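Local coordinates for cupin 2 conserved barrel domain protein (Leptotrichia buccalis, PDB 3RNS) that is of unknown function but carries the conserved beta-barrel domain of the cupin superfamily, whose relatives include enzymes and binding proteins, at residues Glu8-Ile13 against Lys191-Lys196; Asn14-Ile19 against Cys63-Gly68; Gly140-Lys145 against Glu164-His169; Met158-Gly163 against Phe218-Ile223; Asp181-Tyr186 against Ala213-Phe218. One frame throughout, in Å; residues are numbered along the deposited sequence. Where two conformers were deposited one is given.

Contact 1: Glu8-Ile13 against Lys191-Lys196; sequences EVAKPI and KPFIVK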
# COMPACT_ATOMS: atom_id res chain seq x y z
N GLU A 8 -2.69 -6.84 13.55
CA GLU A 8 -1.99 -6.23 14.67
C GLU A 8 -1.31 -4.90 14.28
O GLU A 8 -0.71 -4.81 13.20
CB GLU A 8 -0.92 -7.20 15.20
CG GLU A 8 -1.41 -8.04 16.39
CD GLU A 8 -0.27 -8.84 17.00
OE1 GLU A 8 0.01 -8.70 18.22
OE2 GLU A 8 0.37 -9.58 16.22
N VAL A 9 -1.41 -3.89 15.15
CA VAL A 9 -0.76 -2.62 14.98
C VAL A 9 0.66 -2.59 15.54
O VAL A 9 1.04 -3.43 16.34
CB VAL A 9 -1.63 -1.49 15.55
CG1 VAL A 9 -3.02 -1.63 14.98
CG2 VAL A 9 -1.67 -1.48 17.14
N ALA A 10 1.46 -1.63 15.06
CA ALA A 10 2.77 -1.30 15.60
C ALA A 10 3.69 -2.52 15.54
O ALA A 10 4.47 -2.75 16.47
CB ALA A 10 2.65 -0.77 17.05
N LYS A 11 3.59 -3.26 14.44
CA LYS A 11 4.32 -4.51 14.25
C LYS A 11 4.61 -4.72 12.75
O LYS A 11 3.71 -4.52 11.92
CB LYS A 11 3.45 -5.65 14.78
CG LYS A 11 3.88 -7.06 14.39
CD LYS A 11 2.98 -8.14 15.02
CE LYS A 11 3.45 -8.55 16.43
NZ LYS A 11 3.07 -7.60 17.57
N PRO A 12 5.85 -5.11 12.38
CA PRO A 12 6.14 -5.38 10.95
C PRO A 12 5.47 -6.67 10.53
O PRO A 12 5.49 -7.61 11.28
CB PRO A 12 7.65 -5.53 10.92
CG PRO A 12 8.01 -5.95 12.28
CD PRO A 12 7.05 -5.23 13.21
N ILE A 13 4.83 -6.65 9.36
CA ILE A 13 4.14 -7.78 8.78
C ILE A 13 4.54 -7.90 7.33
O ILE A 13 4.53 -6.91 6.60
CB ILE A 13 2.57 -7.58 8.82
CG1 ILE A 13 2.10 -7.38 10.26
CG2 ILE A 13 1.86 -8.84 8.18
CD1 ILE A 13 0.79 -6.58 10.41
N LYS A 191 7.55 3.07 21.30
CA LYS A 191 8.08 1.74 21.01
C LYS A 191 8.64 1.57 19.58
O LYS A 191 7.92 1.75 18.64
CB LYS A 191 7.01 0.73 21.18
CG LYS A 191 7.52 -0.63 20.97
CD LYS A 191 6.39 -1.53 20.76
CE LYS A 191 5.99 -1.59 19.32
NZ LYS A 191 4.79 -2.44 19.25
N PRO A 192 9.93 1.17 19.45
CA PRO A 192 10.64 1.01 18.17
C PRO A 192 10.49 -0.35 17.49
O PRO A 192 10.33 -1.38 18.15
CB PRO A 192 12.10 1.22 18.57
CG PRO A 192 12.16 1.02 20.05
CD PRO A 192 10.79 0.78 20.58
N PHE A 193 10.48 -0.35 16.17
CA PHE A 193 10.46 -1.58 15.41
C PHE A 193 10.92 -1.23 14.01
O PHE A 193 10.74 -0.08 13.52
CB PHE A 193 9.08 -2.26 15.43
CG PHE A 193 7.94 -1.37 14.99
CD1 PHE A 193 7.33 -0.52 15.86
CD2 PHE A 193 7.49 -1.42 13.70
CE1 PHE A 193 6.30 0.31 15.45
CE2 PHE A 193 6.45 -0.64 13.27
CZ PHE A 193 5.87 0.26 14.15
N ILE A 194 11.60 -2.19 13.41
CA ILE A 194 12.14 -2.02 12.10
C ILE A 194 11.15 -2.61 11.12
O ILE A 194 10.64 -3.74 11.32
CB ILE A 194 13.44 -2.84 11.91
CG1 ILE A 194 14.48 -2.45 12.95
CG2 ILE A 194 13.91 -2.70 10.46
CD1 ILE A 194 14.76 -1.06 13.01
N VAL A 195 10.91 -1.89 10.04
CA VAL A 195 10.13 -2.38 8.90
C VAL A 195 11.06 -2.45 7.70
O VAL A 195 11.65 -1.44 7.30
CB VAL A 195 8.93 -1.48 8.64
CG1 VAL A 195 8.04 -2.04 7.50
CG2 VAL A 195 8.13 -1.35 9.92
N LYS A 196 11.27 -3.66 7.19
CA LYS A 196 12.17 -3.91 6.11
C LYS A 196 11.48 -3.85 4.78
O LYS A 196 10.24 -3.81 4.69
CB LYS A 196 12.79 -5.26 6.27
CG LYS A 196 13.56 -5.41 7.57
CD LYS A 196 14.10 -6.84 7.64
CE LYS A 196 14.98 -7.07 8.86
NZ LYS A 196 15.85 -5.89 9.20
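The carbonyl O of Ala10 is gripped by the ammonium of Lys191, with Lys191 NZ 2.8 Å from Ala10 O. This hydrogen bond joins the N-terminal loop of the chain to strand 191-196, an outermost strand of the four-stranded sheet in the C-terminal cupin barrel. NZ approaches at a C=O...N angle of 143°, tilted a little out of the carbonyl plane. Lys191 gets there by starting with CG anti to its own backbone N and then bending at chi3 (88°), which turns CE and NZ onto the loop.

Ala10 O also lies over one face of the Phe193 ring, displaced toward its rim, and stands 3.7 Å from CD1. Lys11 N sits above that face as well, so the ring is laid against the backbone from Ala10 to Lys11. Ala10 CB adds an apolar touch to Phe193 CE1 at 4.1 Å, and Pro12 CD meets Phe193 CD2 at 3.9 Å. An alanine in place of Phe193 is likely to open a gap under the Ala10 carbonyl and leave Pro12 without its aromatic neighbour.

Around this contact the loop bonds through its backbone to strand 199-203, Ala10 with Val202 and Ile13 with Ser200, while Phe193 and Val195 touch Ala201. Farther along, the proline ring leans on the strand backbone and side chains: Pro12 CB is 3.5 Å from Ile194 O and 4.3 Å from Val195 CG2.

Contact 2: Asn14-Ile19 against Cys63-Gly68; sequences NFNRLI and CFNGNG
The Phe64 ring receives Ile19 at its edge, with CG2 of Ile19 lying in the ring plane 3.9 Å from Phe64 CZ. Phe15 comes in obliquely, its CB 3.5 Å from Phe64 CE2, so the ring's outer end meets the helix at Phe15 and the residue just after it, Ile19. The motif is a capped single-turn helix, 15-18, packed against the end of strand 59-65 in the N-terminal beta-sheet domain. Phe64 reaches the helix because CG sits between its backbone N and carbonyl carbon (chi1 64°). Of the Phe15 side chain CB does the touching, while its ring leads away, toward Leu41 and Ile31 of the neighbouring strands.

The second pair of flat groups is polar. The amides of Asn16 and Asn65 stand nearly perpendicular, their planes 86° apart, and Asn16 ND2 makes a weak hydrogen bond to Asn65 OD1 at 3.3 Å. Asn16 ND2 is also 3.1 Å from Phe64 O. The other ends of both amides are tied elsewhere: Asn16 OD1 accepts from Lys102 NZ, and Asn65 ND2 donates to Asn100 O. These outside bonds are consistent with the way each amide is turned. Lys102 also donates to Ile19 O, joining the start and end of the turn to strand 101-108.

At the start of the helix, Asn14 is the N-cap. Asn14 OD1 takes a weak bond from Asn16 N at 3.0 Å, while its carbonyl O accepts from both Arg17 N and Leu18 N.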
# COMPACT_ATOMS: atom_id res chain seq x y z
N ASN A 14 4.90 -9.11 6.93
CA ASN A 14 5.20 -9.38 5.55
C ASN A 14 3.95 -9.88 4.78
O ASN A 14 3.57 -11.02 4.93
CB ASN A 14 6.33 -10.40 5.49
CG ASN A 14 6.70 -10.81 4.10
OD1 ASN A 14 6.20 -10.32 3.10
ND2 ASN A 14 7.57 -11.83 4.03
N PHE A 15 3.34 -9.01 3.95
CA PHE A 15 2.08 -9.39 3.25
C PHE A 15 2.29 -10.53 2.30
O PHE A 15 1.40 -11.35 2.12
CB PHE A 15 1.46 -8.18 2.51
CG PHE A 15 0.90 -7.14 3.44
CD1 PHE A 15 0.67 -7.42 4.77
CD2 PHE A 15 0.58 -5.88 2.97
CE1 PHE A 15 0.08 -6.48 5.61
CE2 PHE A 15 0.01 -4.95 3.80
CZ PHE A 15 -0.24 -5.23 5.11
N ASN A 16 3.50 -10.63 1.74
CA ASN A 16 3.79 -11.76 0.91
C ASN A 16 3.61 -13.14 1.64
O ASN A 16 3.18 -14.14 1.06
CB ASN A 16 5.20 -11.63 0.27
CG ASN A 16 5.14 -11.91 -1.21
OD1 ASN A 16 4.48 -12.89 -1.67
ND2 ASN A 16 5.71 -10.97 -1.99
N ARG A 17 3.88 -13.16 2.93
CA ARG A 17 3.71 -14.35 3.73
C ARG A 17 2.28 -14.38 4.26
O ARG A 17 1.75 -15.45 4.50
CB ARG A 17 4.70 -14.33 4.92
CG ARG A 17 4.56 -15.42 5.87
CD ARG A 17 4.92 -16.76 5.13
NE ARG A 17 4.74 -17.91 5.99
CZ ARG A 17 3.60 -18.54 6.22
NH1 ARG A 17 2.46 -18.16 5.64
NH2 ARG A 17 3.60 -19.57 7.02
N LEU A 18 1.69 -13.22 4.53
CA LEU A 18 0.36 -13.18 5.19
C LEU A 18 -0.70 -13.74 4.29
O LEU A 18 -1.59 -14.41 4.75
CB LEU A 18 -0.05 -11.77 5.59
CG LEU A 18 -1.33 -11.63 6.43
CD1 LEU A 18 -1.30 -12.36 7.81
CD2 LEU A 18 -1.55 -10.20 6.63
N ILE A 19 -0.61 -13.48 3.00
CA ILE A 19 -1.68 -13.87 2.08
C ILE A 19 -1.08 -14.66 0.92
O ILE A 19 -0.13 -14.25 0.25
CB ILE A 19 -2.54 -12.65 1.57
CG1 ILE A 19 -3.81 -13.13 0.85
CG2 ILE A 19 -1.72 -11.66 0.63
CD1 ILE A 19 -4.99 -12.12 0.84
N CYS A 63 0.99 -3.50 -6.44
CA CYS A 63 1.33 -4.91 -6.67
C CYS A 63 2.60 -5.25 -5.92
O CYS A 63 3.66 -4.61 -6.12
CB CYS A 63 1.49 -5.16 -8.17
SG CYS A 63 2.05 -6.78 -8.56
N PHE A 64 2.52 -6.25 -5.05
CA PHE A 64 3.67 -6.70 -4.29
C PHE A 64 4.14 -8.12 -4.63
O PHE A 64 4.99 -8.67 -3.93
CB PHE A 64 3.41 -6.46 -2.78
CG PHE A 64 2.27 -7.26 -2.16
CD1 PHE A 64 0.95 -6.76 -2.13
CD2 PHE A 64 2.54 -8.47 -1.51
CE1 PHE A 64 -0.02 -7.47 -1.54
CE2 PHE A 64 1.54 -9.17 -0.89
CZ PHE A 64 0.26 -8.70 -0.92
N ASN A 65 3.62 -8.71 -5.70
CA ASN A 65 4.09 -10.02 -6.17
C ASN A 65 3.49 -10.29 -7.51
O ASN A 65 2.28 -10.07 -7.73
CB ASN A 65 3.67 -11.20 -5.25
CG ASN A 65 4.57 -12.45 -5.42
OD1 ASN A 65 5.71 -12.46 -4.96
ND2 ASN A 65 4.04 -13.51 -6.02
N GLY A 66 4.33 -10.83 -8.38
CA GLY A 66 3.87 -11.39 -9.62
C GLY A 66 3.58 -10.38 -10.70
O GLY A 66 4.07 -9.24 -10.68
N ASN A 67 2.78 -10.83 -11.66
CA ASN A 67 2.52 -10.11 -12.90
C ASN A 67 1.10 -10.33 -13.27
O ASN A 67 0.66 -11.43 -13.15
CB ASN A 67 3.34 -10.73 -14.06
CG ASN A 67 4.80 -10.46 -13.93
OD1 ASN A 67 5.26 -9.34 -14.20
ND2 ASN A 67 5.55 -11.46 -13.49
N GLY A 68 0.45 -9.32 -13.83
CA GLY A 68 -0.86 -9.50 -14.40
C GLY A 68 -1.25 -8.47 -15.41
O GLY A 68 -0.44 -7.65 -15.83

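Contact 3: Gly140-Lys145 against Glu164-His169; sequences GKIVSK and ESLDPH
Two outermost strands of the C-terminal cupin barrel, 142-150 from the six-stranded sheet and 165-169 from the four-stranded one, meet here in a surface contact where Ile142 packs on Leu166 and Glu164. The tip of Ile142 reaches furthest across. Ile142 CD1 touches Leu166 CD2 at 3.6 Å and lies 3.8 Å from Ser165 O. CG1 stands anti to the carbonyl carbon (chi1 -59°), and the chain then runs straight out to CD1, carrying the methyl across to the other strand. With an alanine in place of Ile142, the Leu166 methyl is likely to lose its partner and a gap to open between the two sheet edges.

Glu164 bends at chi2 and crosses Ile142 obliquely, Glu164 CB 3.7 Å from Ile142 CG1. Glu164 OE2 comes near Gly140 O, but both are acceptors and Glu164 has two conformers, so the closeness is doubtful.

Ile142 also lies on Met158 and Phe160 of the adjacent strand 153-160, while strand 165-169 pairs with 209-212, the Leu166 backbone bonding to Val211 and His169 setting its ring edge-to-face with His209.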
# COMPACT_ATOMS: atom_id res chain seq x y z
N GLY A 140 20.76 13.98 2.78
CA GLY A 140 20.35 14.73 3.98
C GLY A 140 18.89 15.13 3.96
O GLY A 140 18.48 15.89 4.82
N LYS A 141 18.10 14.59 3.02
CA LYS A 141 16.73 15.08 2.77
C LYS A 141 15.67 13.99 2.86
O LYS A 141 15.97 12.80 2.75
CB LYS A 141 16.65 15.75 1.40
CG LYS A 141 17.48 16.99 1.38
CD LYS A 141 17.77 17.49 0.04
CE LYS A 141 18.69 18.70 0.13
NZ LYS A 141 19.17 18.92 -1.28
N ILE A 142 14.45 14.45 3.11
CA ILE A 142 13.21 13.66 2.95
C ILE A 142 12.48 14.26 1.75
O ILE A 142 12.32 15.49 1.68
CB ILE A 142 12.31 13.76 4.16
CG1 ILE A 142 13.04 13.26 5.41
CG2 ILE A 142 10.97 12.96 3.96
CD1 ILE A 142 12.22 13.32 6.75
N VAL A 143 12.15 13.43 0.77
CA VAL A 143 11.42 13.89 -0.42
C VAL A 143 10.08 13.23 -0.36
O VAL A 143 10.01 12.00 -0.23
CB VAL A 143 12.09 13.45 -1.74
CG1 VAL A 143 11.28 14.03 -2.94
CG2 VAL A 143 13.56 13.91 -1.73
N SER A 144 9.02 14.02 -0.42
CA SER A 144 7.66 13.48 -0.29
C SER A 144 6.83 13.89 -1.51
O SER A 144 6.89 15.02 -1.96
CB SER A 144 7.04 13.97 1.04
OG SER A 144 5.61 13.99 1.10
N LYS A 145 6.08 12.95 -2.09
CA LYS A 145 5.20 13.21 -3.23
C LYS A 145 3.84 12.63 -2.89
O LYS A 145 3.70 11.39 -2.70
CB LYS A 145 5.67 12.49 -4.48
CG LYS A 145 6.74 13.12 -5.27
CD LYS A 145 6.52 12.89 -6.78
CE LYS A 145 7.73 13.41 -7.58
NZ LYS A 145 8.12 12.45 -8.65
N GLU A 164 17.83 10.96 8.52
CA GLU A 164 16.64 11.83 8.57
C GLU A 164 15.53 11.15 9.35
O GLU A 164 15.48 9.94 9.43
CB GLU A 164 16.16 12.26 7.16
CG GLU A 164 16.79 13.58 6.62
CD GLU A 164 16.32 14.88 7.34
OE1 GLU A 164 15.21 14.95 7.94
OE2 GLU A 164 17.08 15.86 7.29
N SER A 165 14.65 11.95 9.95
CA SER A 165 13.60 11.47 10.79
C SER A 165 12.42 12.41 10.80
O SER A 165 12.57 13.59 10.55
CB SER A 165 14.10 11.32 12.26
OG SER A 165 14.51 12.58 12.81
N LEU A 166 11.25 11.88 11.14
CA LEU A 166 10.13 12.68 11.56
C LEU A 166 9.96 12.55 13.07
O LEU A 166 9.98 11.45 13.62
CB LEU A 166 8.86 12.18 10.88
CG LEU A 166 8.92 12.06 9.34
CD1 LEU A 166 7.55 11.52 8.83
CD2 LEU A 166 9.24 13.42 8.78
N ASP A 167 9.77 13.68 13.72
CA ASP A 167 9.48 13.74 15.15
C ASP A 167 8.09 13.15 15.43
O ASP A 167 7.25 13.09 14.54
CB ASP A 167 9.48 15.20 15.62
CG ASP A 167 10.85 15.86 15.53
OD1 ASP A 167 11.86 15.15 15.73
OD2 ASP A 167 10.91 17.10 15.25
N PRO A 168 7.83 12.75 16.70
CA PRO A 168 6.56 12.16 17.04
C PRO A 168 5.38 13.04 16.65
O PRO A 168 5.41 14.25 16.90
CB PRO A 168 6.62 12.05 18.57
CG PRO A 168 8.05 11.94 18.88
CD PRO A 168 8.68 12.90 17.90
N HIS A 169 4.37 12.44 16.05
CA HIS A 169 3.16 13.18 15.66
C HIS A 169 1.97 12.21 15.59
O HIS A 169 2.14 11.00 15.72
CB HIS A 169 3.37 13.92 14.33
CG HIS A 169 3.72 13.03 13.18
ND1 HIS A 169 4.94 12.37 13.07
CD2 HIS A 169 3.01 12.66 12.09
CE1 HIS A 169 4.95 11.64 11.97
NE2 HIS A 169 3.80 11.81 11.34

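Contact 4: Met158-Gly163 against Phe218-Ile223; sequences MSFWKG and FKMLLI
Phe160 and Phe218 form the tightest part of this contact, an offset stack with centroids 4.5 Å apart and planes only 13° from parallel. Phe218 CZ lies over one face of the Phe160 ring near its rim, 3.5 Å from Phe160 CD1. The side chains run side by side from a hydrogen-bonded pair of an antiparallel sheet: Phe160 N donates to Phe218 O at 2.8 Å, and Phe218 N returns a bond to Phe160 O at 3.0 Å. Phe218 carries CG between its backbone N and carbonyl carbon (chi1 84°), which swings its ring over that of its neighbour. Met220, modelled as selenomethionine, extends the cluster with a Met-aromatic contact, SE 4.0 Å from Phe160 CE1 and oblique to the ring.

The next hydrogen-bonded pair, Met158 and Met220, is equally firm in its backbone but looser in its side chains. Two N-H...O bonds join the backbones, but Met158 CB comes no nearer than 4.2 Å to Met220 CG, and the tip of Met158, another selenomethionine, turns away from strand 218-225 to a partly exposed place. Beyond Phe160 the chain leaves its pairing with 218-223, running through the solvent-exposed Lys162 and Gly163.

On the opposite face of the sheet Ser159 CB touches Lys219 CG at 3.8 Å. Their polar ends look to the preceding loop: Ser159 OG bonds Glu136 O, while Lys219 NZ bonds Val135 O and Ala132 O and makes a cation-pi contact with Tyr137. In the six-stranded sheet of the cupin barrel these two strands lie side by side, with 142-150 flanking 153-160 and 174-180 flanking 218-225.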
# COMPACT_ATOMS: atom_id res chain seq x y z
N MSE A 158 7.46 8.55 0.03
CA MSE A 158 8.55 9.33 0.63
C MSE A 158 9.86 8.61 0.55
O MSE A 158 9.89 7.39 0.68
CB MSE A 158 8.27 9.65 2.10
CG MSE A 158 6.79 10.06 2.37
SE MSE A 158 6.47 10.50 4.28
CE MSE A 158 7.55 12.03 4.44
N SER A 159 10.94 9.35 0.31
CA SER A 159 12.31 8.84 0.44
C SER A 159 12.99 9.55 1.61
O SER A 159 12.79 10.78 1.82
CB SER A 159 13.12 9.03 -0.85
OG SER A 159 13.36 10.42 -1.12
N PHE A 160 13.76 8.78 2.38
CA PHE A 160 14.46 9.30 3.56
C PHE A 160 15.94 8.95 3.35
O PHE A 160 16.29 7.78 3.11
CB PHE A 160 14.03 8.58 4.86
CG PHE A 160 12.68 8.94 5.39
CD1 PHE A 160 11.52 8.53 4.74
CD2 PHE A 160 12.56 9.63 6.61
CE1 PHE A 160 10.25 8.84 5.28
CE2 PHE A 160 11.30 9.94 7.13
CZ PHE A 160 10.17 9.57 6.45
N TRP A 161 16.80 9.96 3.40
CA TRP A 161 18.22 9.70 3.47
C TRP A 161 18.55 9.26 4.90
O TRP A 161 17.98 9.76 5.87
CB TRP A 161 19.02 10.95 3.10
CG TRP A 161 20.43 10.66 2.85
CD1 TRP A 161 21.47 10.77 3.76
CD2 TRP A 161 21.02 10.22 1.62
NE1 TRP A 161 22.64 10.44 3.15
CE2 TRP A 161 22.40 10.06 1.85
CE3 TRP A 161 20.51 9.95 0.34
CZ2 TRP A 161 23.30 9.65 0.84
CZ3 TRP A 161 21.39 9.50 -0.66
CH2 TRP A 161 22.78 9.38 -0.40
N LYS A 162 19.50 8.35 5.02
CA LYS A 162 19.98 7.88 6.33
C LYS A 162 20.24 9.04 7.28
O LYS A 162 20.86 10.04 6.90
CB LYS A 162 21.26 7.10 6.12
CG LYS A 162 21.88 6.65 7.40
CD LYS A 162 23.17 5.97 7.17
CE LYS A 162 23.73 5.50 8.49
NZ LYS A 162 25.06 4.91 8.19
N GLY A 163 19.74 8.93 8.50
CA GLY A 163 19.87 10.01 9.48
C GLY A 163 18.71 10.95 9.53
O GLY A 163 18.62 11.74 10.44
N PHE A 218 15.85 4.77 3.07
CA PHE A 218 14.67 3.97 2.79
C PHE A 218 13.59 4.76 2.07
O PHE A 218 13.58 5.99 2.07
CB PHE A 218 14.15 3.23 4.07
CG PHE A 218 13.26 4.05 4.95
CD1 PHE A 218 11.90 3.93 4.86
CD2 PHE A 218 13.78 4.95 5.88
CE1 PHE A 218 11.07 4.70 5.64
CE2 PHE A 218 12.97 5.70 6.69
CZ PHE A 218 11.58 5.59 6.56
N LYS A 219 12.68 4.03 1.44
CA LYS A 219 11.48 4.63 0.85
C LYS A 219 10.24 3.90 1.39
O LYS A 219 10.27 2.68 1.68
CB LYS A 219 11.51 4.50 -0.70
CG LYS A 219 12.58 5.28 -1.37
CD LYS A 219 12.64 5.02 -2.87
CE LYS A 219 13.80 5.69 -3.47
NZ LYS A 219 13.82 5.51 -4.92
N MSE A 220 9.16 4.65 1.52
CA MSE A 220 7.90 4.10 1.94
C MSE A 220 6.71 4.73 1.24
O MSE A 220 6.73 5.87 0.78
CB MSE A 220 7.75 4.36 3.44
CG MSE A 220 7.92 5.85 3.83
SE MSE A 220 7.24 6.29 5.67
CE MSE A 220 5.41 6.18 5.25
N LEU A 221 5.65 3.95 1.16
CA LEU A 221 4.34 4.39 0.82
C LEU A 221 3.49 4.46 2.09
O LEU A 221 3.44 3.50 2.90
CB LEU A 221 3.69 3.39 -0.16
CG LEU A 221 2.18 3.46 -0.46
CD1 LEU A 221 1.79 4.76 -1.24
CD2 LEU A 221 1.74 2.14 -1.19
N LEU A 222 2.79 5.56 2.23
CA LEU A 222 1.88 5.80 3.36
C LEU A 222 0.45 5.87 2.86
O LEU A 222 0.14 6.67 1.95
CB LEU A 222 2.23 7.12 4.06
CG LEU A 222 1.24 7.60 5.17
CD1 LEU A 222 1.38 6.71 6.40
CD2 LEU A 222 1.41 9.08 5.56
N ILE A 223 -0.42 5.05 3.45
CA ILE A 223 -1.83 5.07 3.10
C ILE A 223 -2.53 5.35 4.41
O ILE A 223 -2.55 4.50 5.33
CB ILE A 223 -2.35 3.72 2.50
CG1 ILE A 223 -1.56 3.28 1.23
CG2 ILE A 223 -3.88 3.81 2.13
CD1 ILE A 223 -1.69 1.76 0.95

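Contact 5: Asp181-Tyr186 against Ala213-Phe218; sequences DGEGKY and AETENF
Lys185 crosses Glu214 obliquely, touching it from CB to NZ. Lys185 CB meets Glu214 CB at 4.0 Å, its CD lies 3.4 Å from Glu214 OE1, its CE faces Glu214 OE2 at 3.8 Å, and its NZ forms a salt bridge with that OE2 at 3.0 Å. The ammonium reaches the oxygen from above the carboxylate plane, and it also bonds Tyr187 OH. In the C-terminal cupin barrel this lysine belongs to strand 183-188, and the glutamate to the connection 213-217 that carries the chain from strand 209-212 of one sheet to 218-225 of the other.

A water stitches the middle of that connection to the strand: it donates to Glu183 O and accepts from Thr215 N. Glu183 OE2 and Glu216 OE2 come within 4.1 Å, a like-charge approach that is probably eased by Lys196, the salt-bridge partner of Glu183.

A side chain at Gly182 would run into Asn217 O, and one at Gly184 into the Phe218 ring. Gly182 CA points a C-H at Asn217 O, and Gly184 makes a CH-pi contact over the centre of the Phe218 ring, CA 3.8 Å from the ring centroid. The buried Tyr186 hydroxyl has no hydrogen-bonding partner in the model; Tyr186 OH lies 3.5 Å from Phe218 CE1.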
# COMPACT_ATOMS: atom_id res chain seq x y z
N ASP A 181 11.95 0.13 -0.24
CA ASP A 181 13.38 0.05 -0.48
C ASP A 181 14.06 0.31 0.84
O ASP A 181 13.60 1.15 1.63
CB ASP A 181 13.84 1.09 -1.51
CG ASP A 181 15.36 0.95 -1.86
OD1 ASP A 181 15.75 -0.17 -2.22
OD2 ASP A 181 16.13 1.95 -1.77
N GLY A 182 15.12 -0.42 1.12
CA GLY A 182 15.85 -0.28 2.38
C GLY A 182 15.08 -0.75 3.59
O GLY A 182 14.33 -1.71 3.53
N GLU A 183 15.26 -0.07 4.72
CA GLU A 183 14.53 -0.40 5.89
C GLU A 183 14.46 0.80 6.76
O GLU A 183 15.37 1.65 6.75
CB GLU A 183 15.10 -1.62 6.63
CG GLU A 183 16.42 -1.42 7.22
CD GLU A 183 16.90 -2.62 8.10
OE1 GLU A 183 17.25 -2.34 9.29
OE2 GLU A 183 16.97 -3.78 7.60
N GLY A 184 13.34 0.90 7.46
CA GLY A 184 13.06 2.06 8.30
C GLY A 184 12.78 1.69 9.72
O GLY A 184 12.33 0.56 10.01
N LYS A 185 13.08 2.60 10.62
CA LYS A 185 12.84 2.38 12.03
C LYS A 185 11.66 3.21 12.45
O LYS A 185 11.70 4.46 12.41
CB LYS A 185 14.05 2.74 12.85
CG LYS A 185 13.80 2.52 14.33
CD LYS A 185 15.12 2.37 15.04
CE LYS A 185 14.99 2.28 16.55
NZ LYS A 185 16.14 3.01 17.19
N TYR A 186 10.58 2.55 12.82
CA TYR A 186 9.37 3.26 13.22
C TYR A 186 9.17 3.21 14.72
O TYR A 186 9.74 2.37 15.40
CB TYR A 186 8.15 2.67 12.54
CG TYR A 186 8.10 2.92 11.08
CD1 TYR A 186 7.31 3.93 10.56
CD2 TYR A 186 8.86 2.16 10.20
CE1 TYR A 186 7.27 4.16 9.19
CE2 TYR A 186 8.85 2.41 8.85
CZ TYR A 186 8.04 3.39 8.35
OH TYR A 186 8.01 3.63 6.99
N ALA A 213 15.35 7.07 9.42
CA ALA A 213 16.25 6.26 8.59
C ALA A 213 17.50 5.97 9.41
O ALA A 213 18.51 6.66 9.33
CB ALA A 213 16.59 7.02 7.25
N GLU A 214 17.43 4.95 10.24
CA GLU A 214 18.45 4.75 11.26
C GLU A 214 19.76 4.16 10.70
O GLU A 214 20.79 4.69 10.95
CB GLU A 214 17.90 3.80 12.33
CG GLU A 214 18.87 3.54 13.49
CD GLU A 214 18.48 2.30 14.33
OE1 GLU A 214 18.06 1.24 13.76
OE2 GLU A 214 18.61 2.39 15.57
N THR A 215 19.70 3.09 9.94
CA THR A 215 20.88 2.38 9.46
C THR A 215 21.11 2.57 7.95
O THR A 215 22.20 2.30 7.46
CB THR A 215 20.73 0.87 9.68
OG1 THR A 215 19.51 0.45 9.06
CG2 THR A 215 20.68 0.51 11.18
N GLU A 216 20.10 3.00 7.20
CA GLU A 216 20.31 3.21 5.77
C GLU A 216 19.17 4.01 5.16
O GLU A 216 18.20 4.30 5.82
CB GLU A 216 20.40 1.87 5.06
CG GLU A 216 19.09 1.05 5.15
CD GLU A 216 19.26 -0.42 4.63
OE1 GLU A 216 19.20 -0.66 3.39
OE2 GLU A 216 19.44 -1.34 5.48
N ASN A 217 19.33 4.39 3.90
CA ASN A 217 18.27 5.09 3.19
C ASN A 217 17.05 4.20 3.03
O ASN A 217 17.17 3.00 2.88
CB ASN A 217 18.70 5.53 1.79
CG ASN A 217 20.02 6.34 1.74
OD1 ASN A 217 20.44 7.01 2.67
ND2 ASN A 217 20.63 6.31 0.56
N PHE A 218 15.85 4.77 3.07
CA PHE A 218 14.67 3.97 2.79
C PHE A 218 13.59 4.76 2.07
O PHE A 218 13.58 5.99 2.07
CB PHE A 218 14.15 3.23 4.07
CG PHE A 218 13.26 4.05 4.95
CD1 PHE A 218 11.90 3.93 4.86
CD2 PHE A 218 13.78 4.95 5.88
CE1 PHE A 218 11.07 4.70 5.64
CE2 PHE A 218 12.97 5.70 6.69
CZ PHE A 218 11.58 5.59 6.56
O HOH W 1 16.83 2.43 9.00

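Overall arrangement
From the N terminus, the chain opens contact 1 at 8-13 and closes it only at 191-196, so the first loop spans both halves of the molecule. Contact 2 closes first and nests inside it, holding the short helix to the N-terminal sheets; Ile13 and Leu18 touch where the two meet. Contact 3 is also nested within contact 1, while contacts 4 and 5 cross it. In the C-terminal barrel, contact 3 crosses contact 4 and bridges two sheet edges. Contact 5 is nested inside contact 4 and shares Phe218 with it. Backbone bonds between strands 183-188 and 191-196 then link contact 5 to contact 1.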